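Local coordinates for geranyltranstransferase (Agrobacterium tumefaciens, PDB 2H8O), which probably catalyses the condensation of geranyl diphosphate with isopentenyl diphosphate to give farnesyl diphosphate, an isoprenoid chain-elongation step, at residues Q35-N38 with F39-L43; R69-N72 with L73-M77; D201-A204 with E205-A208; A298-K301 with L302-V306. One frame throughout, in Å; residues are numbered along the deposited sequence.

Overall arrangement
The four contacts are successive turns on separate helices of an almost wholly helical polyprenyl synthase, one subunit of a dimer. Interactions 1 and 4 are the closest pair, their nearest atoms about 8 Å apart, and both their helices pack on helix 321-331. Interaction 2 lies beyond the chain's centre from interaction 4, the two centres 43 Å apart, and faces the second subunit. Interaction 3 ends helix 194-206, its centre 26 Å from that of interaction 4. Leu202 in interaction 3 and Ala298 in interaction 4 each touch a residue of an aspartate-rich motif, the sequences that in this family bind diphosphate through magnesium; interaction 1 lies on the outer surface.

Interaction 1: Q35-N38 with F39-L43; sequences QMTN and FETRL
With its first torsion at -64°, Thr41 sets OG1 beside its own backbone N and points the hydroxyl back along the helix at Thr37, whose CG2, anti to the Thr37 backbone N, stands next to that oxygen. Thr41 OG1 comes 3.0 Å from Thr37 O, where it may bond, though its proton could go to another acceptor. The same carbonyl takes Thr41 N in the regular helical bond of 2.9 Å. A threonine hydroxyl held beside its backbone N is placed where it can reach the carbonyl of the preceding turn. Thr37 CG2 meets Thr41 OG1 at 3.7 Å, and the hydroxyl of Thr37 bonds instead to the carbonyl of Asp33.

One residue before Thr41, Glu40 packs its CG tightly against Met36 O, only 2.9 Å away, while its carboxylate leads off from the preceding turn. Met36 O also lies at the edge of the Phe39 ring, near its plane, and Leu43 CB covers part of one ring face from 4.1 Å above. On the outer side, Asn38 ND2 makes a weak bond of 3.5 Å to Gln35 OE1, an amide pair suited to a surface in touch with solvent. Arg42 lays its CB over Asn38 O, and its bent chain carries the guanidinium to Glu45 and Glu95.

The helix 34-57 is thus amphipathic: its Phe39 and Leu43 side packs on Phe91 of helix 88-99, and Phe39 also meets Phe329 of helix 321-331, against which Met36 and Glu40 rest as well.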
# COMPACT_ATOMS: atom_id res chain seq x y z
N GLN A 35 -37.06 7.05 7.75
CA GLN A 35 -35.96 6.08 7.72
C GLN A 35 -34.82 6.59 6.84
O GLN A 35 -33.65 6.40 7.18
CB GLN A 35 -36.45 4.72 7.23
CG GLN A 35 -35.36 3.65 7.02
CD GLN A 35 -34.87 2.99 8.32
OE1 GLN A 35 -34.70 3.64 9.36
NE2 GLN A 35 -34.63 1.66 8.25
N MET A 36 -35.15 7.21 5.70
CA MET A 36 -34.12 7.78 4.83
C MET A 36 -33.40 8.93 5.53
O MET A 36 -32.19 9.10 5.35
CB MET A 36 -34.70 8.23 3.49
CG MET A 36 -35.20 7.07 2.61
SD MET A 36 -33.93 5.92 1.99
CE MET A 36 -33.76 4.78 3.37
N THR A 37 -34.12 9.70 6.34
CA THR A 37 -33.51 10.71 7.20
C THR A 37 -32.56 10.05 8.20
O THR A 37 -31.46 10.54 8.45
CB THR A 37 -34.56 11.54 7.96
OG1 THR A 37 -35.44 12.19 7.03
CG2 THR A 37 -33.89 12.60 8.82
N ASN A 38 -32.99 8.93 8.78
CA ASN A 38 -32.14 8.19 9.71
C ASN A 38 -30.77 7.87 9.08
O ASN A 38 -29.73 8.16 9.68
CB ASN A 38 -32.83 6.90 10.16
CG ASN A 38 -32.15 6.25 11.35
OD1 ASN A 38 -31.68 6.93 12.26
ND2 ASN A 38 -32.14 4.93 11.37
N PHE A 39 -30.79 7.32 7.87
CA PHE A 39 -29.55 7.04 7.16
C PHE A 39 -28.75 8.31 6.85
O PHE A 39 -27.56 8.36 7.13
CB PHE A 39 -29.79 6.27 5.86
CG PHE A 39 -28.59 6.24 4.97
CD1 PHE A 39 -27.57 5.34 5.19
CD2 PHE A 39 -28.46 7.15 3.94
CE1 PHE A 39 -26.46 5.32 4.38
CE2 PHE A 39 -27.33 7.15 3.14
CZ PHE A 39 -26.34 6.23 3.35
N GLU A 40 -29.41 9.32 6.28
CA GLU A 40 -28.70 10.52 5.81
C GLU A 40 -28.00 11.20 6.97
O GLU A 40 -26.87 11.67 6.84
CB GLU A 40 -29.66 11.52 5.16
CG GLU A 40 -30.43 10.97 3.94
CD GLU A 40 -29.95 11.56 2.63
OE1 GLU A 40 -28.93 11.06 2.11
OE2 GLU A 40 -30.60 12.50 2.12
N THR A 41 -28.70 11.25 8.10
CA THR A 41 -28.18 11.86 9.31
C THR A 41 -26.98 11.08 9.85
O THR A 41 -25.95 11.67 10.20
CB THR A 41 -29.30 11.99 10.39
OG1 THR A 41 -30.32 12.88 9.91
CG2 THR A 41 -28.77 12.55 11.70
N ARG A 42 -27.10 9.76 9.93
CA ARG A 42 -25.99 8.94 10.38
C ARG A 42 -24.82 9.00 9.41
O ARG A 42 -23.67 8.97 9.83
CB ARG A 42 -26.41 7.50 10.63
CG ARG A 42 -25.29 6.61 11.18
CD ARG A 42 -24.71 7.09 12.49
NE ARG A 42 -25.77 7.17 13.47
CZ ARG A 42 -26.26 6.13 14.15
NH1 ARG A 42 -25.75 4.92 14.00
NH2 ARG A 42 -27.25 6.31 15.00
N LEU A 43 -25.11 9.06 8.10
CA LEU A 43 -24.03 9.20 7.09
C LEU A 43 -23.21 10.47 7.37
O LEU A 43 -21.98 10.44 7.36
CB LEU A 43 -24.61 9.24 5.67
CG LEU A 43 -23.55 9.32 4.55
CD1 LEU A 43 -22.65 8.08 4.52
CD2 LEU A 43 -24.24 9.52 3.21

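Interaction 2: R69-N72 with L73-M77; sequences RPQN and LLEAM
The amide of Gln71 and the carboxylate of Glu75 meet with their planes 82° apart, nearly perpendicular, the two chains slanting across one another; the modelled spacing of these groups is too small to be trusted, and the exact contact is doubtful. The other carboxylate oxygen is better defined: a water donates to Glu75 OE1 at 2.8 Å and also to Asn72 OD1, at 3.3 Å, bridging two polar residues on an exposed turn.

A different flank carries Leu74, which reaches back to the entering chain, its CD2 4.1 Å from Arg69 CB, while its CB packs on Pro70 O at 3.4 Å. Arg69 extends away from the helix to a salt bridge with Glu66 and to carbonyls of Leu57 and Ser59, so its long chain ties the loop to the end of helix 34-57. Leu73, Met77 and Pro70 offer the second subunit a nonpolar surface, at its Ile191 and Gly196, as suits a dimer interface; Arg69 also packs on that Ile191.

Pro70 needs no N-H for the helix yet offers its carbonyl to Leu74 N (3.1 Å, in the carbonyl plane): a proline at the N-cap of helix 71-82, in the all-helical polyprenyl synthase fold.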
# COMPACT_ATOMS: atom_id res chain seq x y z
N ARG A 69 7.46 14.83 8.01
CA ARG A 69 6.36 14.82 7.02
C ARG A 69 6.46 16.05 6.12
O ARG A 69 6.16 17.17 6.57
CB ARG A 69 5.01 14.78 7.73
CG ARG A 69 4.76 13.48 8.47
CD ARG A 69 3.37 13.43 9.11
NE ARG A 69 3.03 12.06 9.46
CZ ARG A 69 1.79 11.58 9.59
NH1 ARG A 69 0.72 12.36 9.44
NH2 ARG A 69 1.64 10.29 9.86
N PRO A 70 6.91 15.88 4.87
CA PRO A 70 7.03 17.05 4.00
C PRO A 70 5.71 17.74 3.79
O PRO A 70 4.70 17.09 3.48
CB PRO A 70 7.58 16.50 2.69
CG PRO A 70 8.23 15.21 3.06
CD PRO A 70 7.41 14.66 4.20
N GLN A 71 5.70 19.05 3.96
CA GLN A 71 4.45 19.75 4.07
C GLN A 71 3.65 19.76 2.75
O GLN A 71 2.44 19.60 2.76
CB GLN A 71 4.71 21.16 4.63
CG GLN A 71 3.68 21.57 5.70
CD GLN A 71 2.41 22.10 5.10
OE1 GLN A 71 1.39 22.29 5.78
NE2 GLN A 71 2.47 22.36 3.80
N ASN A 72 4.33 19.92 1.62
CA ASN A 72 3.62 20.00 0.34
C ASN A 72 2.92 18.68 0.01
O ASN A 72 1.75 18.64 -0.36
CB ASN A 72 4.55 20.41 -0.81
CG ASN A 72 3.80 20.67 -2.09
OD1 ASN A 72 3.07 21.67 -2.20
ND2 ASN A 72 3.93 19.76 -3.05
N LEU A 73 3.64 17.58 0.17
CA LEU A 73 3.04 16.25 -0.06
C LEU A 73 1.87 16.01 0.90
O LEU A 73 0.82 15.50 0.51
CB LEU A 73 4.10 15.16 0.11
CG LEU A 73 3.58 13.74 -0.11
CD1 LEU A 73 2.93 13.59 -1.48
CD2 LEU A 73 4.73 12.73 0.10
N LEU A 74 2.04 16.38 2.16
CA LEU A 74 0.98 16.24 3.15
C LEU A 74 -0.25 17.07 2.76
O LEU A 74 -1.36 16.61 2.85
CB LEU A 74 1.52 16.59 4.54
CG LEU A 74 0.70 16.25 5.77
CD1 LEU A 74 0.37 14.78 5.80
CD2 LEU A 74 1.45 16.69 7.04
N GLU A 75 -0.05 18.30 2.29
CA GLU A 75 -1.17 19.12 1.80
C GLU A 75 -1.91 18.44 0.64
O GLU A 75 -3.14 18.50 0.56
CB GLU A 75 -0.66 20.50 1.38
CG GLU A 75 -0.29 21.39 2.55
CD GLU A 75 0.31 22.72 2.12
OE1 GLU A 75 0.35 23.02 0.90
OE2 GLU A 75 0.75 23.50 3.02
N ALA A 76 -1.16 17.80 -0.26
CA ALA A 76 -1.74 17.10 -1.40
C ALA A 76 -2.59 15.92 -0.94
O ALA A 76 -3.68 15.68 -1.48
CB ALA A 76 -0.64 16.65 -2.38
N MET A 77 -2.08 15.18 0.05
CA MET A 77 -2.83 14.08 0.66
C MET A 77 -4.13 14.60 1.27
O MET A 77 -5.18 14.02 1.06
CB MET A 77 -2.00 13.34 1.73
CG MET A 77 -0.72 12.66 1.21
SD MET A 77 0.47 12.09 2.52
CE MET A 77 -0.50 10.74 3.25
O HOH W 1 3.16 23.34 0.59

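Interaction 3: D201-A204 with E205-A208; sequences DLAA and EKKA
Lys206 curls back over Ala203. Its CB stands well off Ala203 O, and a first torsion of 50° then puts CG in the crowded position between backbone N and carbonyl carbon. CG itself sits 3.1 Å from Ala203 O. CD passes a little farther off, and CE closes in again on the same oxygen at 3.6 Å. NZ then completes the loop with a bond of 2.8 Å to Ala203 O, its ammonium group lying also over Ala203 CB; so small a residue as alanine leaves room for the lysine to fold back.

Ala203 O is gripped by two further donors. Lys206 N approaches at 3.2 Å, but from above the carbonyl plane, 60° out of it. Lys207 N takes the in-plane approach at 3.1 Å. This is the last turn of helix 194-206, where bonds from residue i to i-3, here from Glu205 N to Leu202 O and from Lys206 N to Ala203 O, suggest some 3-10 character, mixed with i to i-4 bonds: that of Lys207 N and a weak one from Glu205 N to Asp201 O. A cation beside the carbonyl ends is electrostatically apt. The NZ atoms of Lys206 and Lys207 lie 3.1 Å apart, a closeness that may lower the basicity of one.

Glu205 runs alongside Leu202, pointing the same way, and its OE2 touches Leu202 CD2 at 3.4 Å. Its other oxygen receives a water that also donates to Leu202 O, 2.7 Å from each of Glu205 OE1 and that carbonyl. Leu202 packs on Met130 and on Ala149 of the second subunit, while Ala204 lies against Leu217 of helix 211-237.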
# COMPACT_ATOMS: atom_id res chain seq x y z
N ASP A 201 -11.25 -2.12 -16.55
CA ASP A 201 -12.11 -1.04 -17.01
C ASP A 201 -11.47 -0.27 -18.17
O ASP A 201 -12.10 0.02 -19.19
CB ASP A 201 -12.46 -0.13 -15.84
CG ASP A 201 -13.57 0.84 -16.16
OD1 ASP A 201 -14.59 0.43 -16.77
OD2 ASP A 201 -13.40 2.03 -15.81
N LEU A 202 -10.19 0.05 -18.02
CA LEU A 202 -9.46 0.74 -19.06
C LEU A 202 -9.35 -0.12 -20.33
O LEU A 202 -9.45 0.39 -21.45
CB LEU A 202 -8.07 1.15 -18.56
CG LEU A 202 -8.06 2.26 -17.51
CD1 LEU A 202 -6.67 2.38 -16.89
CD2 LEU A 202 -8.48 3.59 -18.13
N ALA A 203 -9.12 -1.42 -20.15
CA ALA A 203 -9.10 -2.36 -21.28
C ALA A 203 -10.46 -2.43 -21.97
O ALA A 203 -10.54 -2.59 -23.20
CB ALA A 203 -8.68 -3.73 -20.82
N ALA A 204 -11.54 -2.31 -21.20
CA ALA A 204 -12.90 -2.33 -21.75
C ALA A 204 -13.16 -1.17 -22.72
O ALA A 204 -14.00 -1.28 -23.61
CB ALA A 204 -13.93 -2.32 -20.63
N GLU A 205 -12.45 -0.05 -22.53
CA GLU A 205 -12.60 1.13 -23.40
C GLU A 205 -12.16 0.87 -24.84
O GLU A 205 -12.70 1.47 -25.77
CB GLU A 205 -11.82 2.32 -22.83
CG GLU A 205 -12.32 2.81 -21.47
CD GLU A 205 -11.41 3.85 -20.83
OE1 GLU A 205 -10.58 4.46 -21.56
OE2 GLU A 205 -11.51 4.06 -19.60
N LYS A 206 -11.18 -0.01 -25.02
CA LYS A 206 -10.65 -0.35 -26.35
C LYS A 206 -11.19 -1.67 -26.91
O LYS A 206 -11.11 -1.93 -28.12
CB LYS A 206 -9.11 -0.41 -26.31
CG LYS A 206 -8.57 -1.27 -25.18
CD LYS A 206 -7.50 -2.26 -25.65
CE LYS A 206 -7.26 -3.33 -24.58
NZ LYS A 206 -8.49 -4.12 -24.31
N LYS A 207 -11.73 -2.51 -26.03
CA LYS A 207 -12.26 -3.82 -26.41
C LYS A 207 -13.50 -4.12 -25.55
O LYS A 207 -13.38 -4.47 -24.38
CB LYS A 207 -11.17 -4.87 -26.21
CG LYS A 207 -11.64 -6.32 -26.22
CD LYS A 207 -10.47 -7.30 -26.35
CE LYS A 207 -9.38 -7.09 -25.30
NZ LYS A 207 -9.86 -6.91 -23.88
N ALA A 208 -14.69 -3.97 -26.14
CA ALA A 208 -15.93 -4.08 -25.36
C ALA A 208 -16.06 -5.44 -24.66
O ALA A 208 -15.92 -6.49 -25.29
CB ALA A 208 -17.15 -3.83 -26.28
O HOH W 2 -8.50 2.83 -22.15

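Interaction 4: A298-K301 with L302-V306; sequences AREK and LQEQV
Backbone bonds first tie Ala298, Arg299, Glu300 and Lys301 to the residues four further on, the regular pattern of an uninterrupted helix. Leu302 N to Ala298 O and Gln305 N to Lys301 O each measure 2.9 Å.

Nonpolar contacts come next. Leu302 and Ala298 both pack on helix 241-267, Leu302 on Leu260 and Ala298 on Leu264. Leu264 belongs to a DDxxD motif of the kind that in this family binds diphosphate through magnesium, and the small side chain of Ala298 allows the two helices to approach closely there. Leu302 and Val306 also touch Ala331 of helix 321-331. Lys301 has CG anti to the backbone N (-178°), which swings its methylenes over the next turn, and CG lies 3.4 Å from Gln305 NE2. Gln305 is buried, and its OE1 is bonded to Ser257, which helps to fix the amide's orientation.

The charged contacts fall on the exposed side. Glu300 and Glu304 cross at about a right angle, their carboxylate planes 63° apart, and OE1 of Glu300 stands 2.9 Å from OE2 of Glu304. Lys301 CE approaches Glu304 OE1 at 3.5 Å, while its NZ remains 4.7 Å from that oxygen, near enough for a mild attraction without contact.

So short a gap between two carboxylates may raise the pKa of one of them, and the nearby lysine would ease the mutual repulsion only in part.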
# COMPACT_ATOMS: atom_id res chain seq x y z
N ALA A 298 -32.79 -3.44 -14.92
CA ALA A 298 -31.92 -2.88 -13.89
C ALA A 298 -32.71 -2.42 -12.66
O ALA A 298 -32.30 -2.66 -11.53
CB ALA A 298 -31.09 -1.73 -14.46
N ARG A 299 -33.85 -1.78 -12.88
CA ARG A 299 -34.64 -1.28 -11.77
C ARG A 299 -35.25 -2.42 -10.94
O ARG A 299 -35.32 -2.33 -9.72
CB ARG A 299 -35.71 -0.28 -12.26
CG ARG A 299 -35.08 1.03 -12.77
CD ARG A 299 -36.08 2.18 -12.91
NE ARG A 299 -35.52 3.30 -13.67
CZ ARG A 299 -34.62 4.17 -13.21
NH1 ARG A 299 -34.14 4.10 -11.97
NH2 ARG A 299 -34.18 5.14 -14.01
N GLU A 300 -35.66 -3.50 -11.60
CA GLU A 300 -36.15 -4.68 -10.89
C GLU A 300 -35.02 -5.38 -10.12
O GLU A 300 -35.21 -5.78 -8.98
CB GLU A 300 -36.84 -5.66 -11.86
CG GLU A 300 -37.13 -7.06 -11.31
CD GLU A 300 -38.02 -7.07 -10.06
OE1 GLU A 300 -37.98 -8.08 -9.32
OE2 GLU A 300 -38.75 -6.08 -9.82
N LYS A 301 -33.85 -5.51 -10.75
CA LYS A 301 -32.70 -6.15 -10.10
C LYS A 301 -32.25 -5.34 -8.87
O LYS A 301 -31.90 -5.93 -7.85
CB LYS A 301 -31.56 -6.34 -11.10
CG LYS A 301 -30.31 -7.05 -10.56
CD LYS A 301 -30.59 -8.44 -9.95
CE LYS A 301 -30.88 -9.51 -10.98
NZ LYS A 301 -29.64 -10.19 -11.47
N LEU A 302 -32.27 -4.02 -8.96
CA LEU A 302 -31.98 -3.16 -7.79
C LEU A 302 -32.93 -3.46 -6.65
O LEU A 302 -32.52 -3.61 -5.51
CB LEU A 302 -32.14 -1.67 -8.14
CG LEU A 302 -30.94 -0.85 -8.54
CD1 LEU A 302 -31.40 0.57 -8.82
CD2 LEU A 302 -29.87 -0.86 -7.43
N GLN A 303 -34.22 -3.50 -6.96
CA GLN A 303 -35.24 -3.79 -5.98
C GLN A 303 -35.00 -5.15 -5.33
O GLN A 303 -35.16 -5.30 -4.12
CB GLN A 303 -36.61 -3.77 -6.66
CG GLN A 303 -37.78 -3.37 -5.78
CD GLN A 303 -39.11 -3.32 -6.55
OE1 GLN A 303 -39.20 -3.76 -7.70
NE2 GLN A 303 -40.15 -2.80 -5.90
N GLU A 304 -34.64 -6.14 -6.14
CA GLU A 304 -34.33 -7.49 -5.66
C GLU A 304 -33.15 -7.48 -4.69
O GLU A 304 -33.21 -8.11 -3.64
CB GLU A 304 -33.99 -8.43 -6.82
CG GLU A 304 -35.17 -8.84 -7.68
CD GLU A 304 -34.75 -9.60 -8.94
OE1 GLU A 304 -33.62 -10.16 -8.98
OE2 GLU A 304 -35.55 -9.64 -9.90
N GLN A 305 -32.09 -6.77 -5.06
CA GLN A 305 -30.87 -6.70 -4.24
C GLN A 305 -31.10 -6.03 -2.89
O GLN A 305 -30.51 -6.45 -1.89
CB GLN A 305 -29.75 -6.01 -5.00
CG GLN A 305 -29.15 -6.91 -6.05
CD GLN A 305 -28.40 -6.17 -7.12
OE1 GLN A 305 -28.25 -4.95 -7.07
NE2 GLN A 305 -27.90 -6.92 -8.10
N VAL A 306 -31.96 -5.02 -2.84
CA VAL A 306 -32.31 -4.40 -1.57
C VAL A 306 -33.08 -5.38 -0.69
O VAL A 306 -32.84 -5.46 0.51
CB VAL A 306 -33.17 -3.11 -1.73
CG1 VAL A 306 -33.68 -2.64 -0.39
CG2 VAL A 306 -32.35 -2.02 -2.40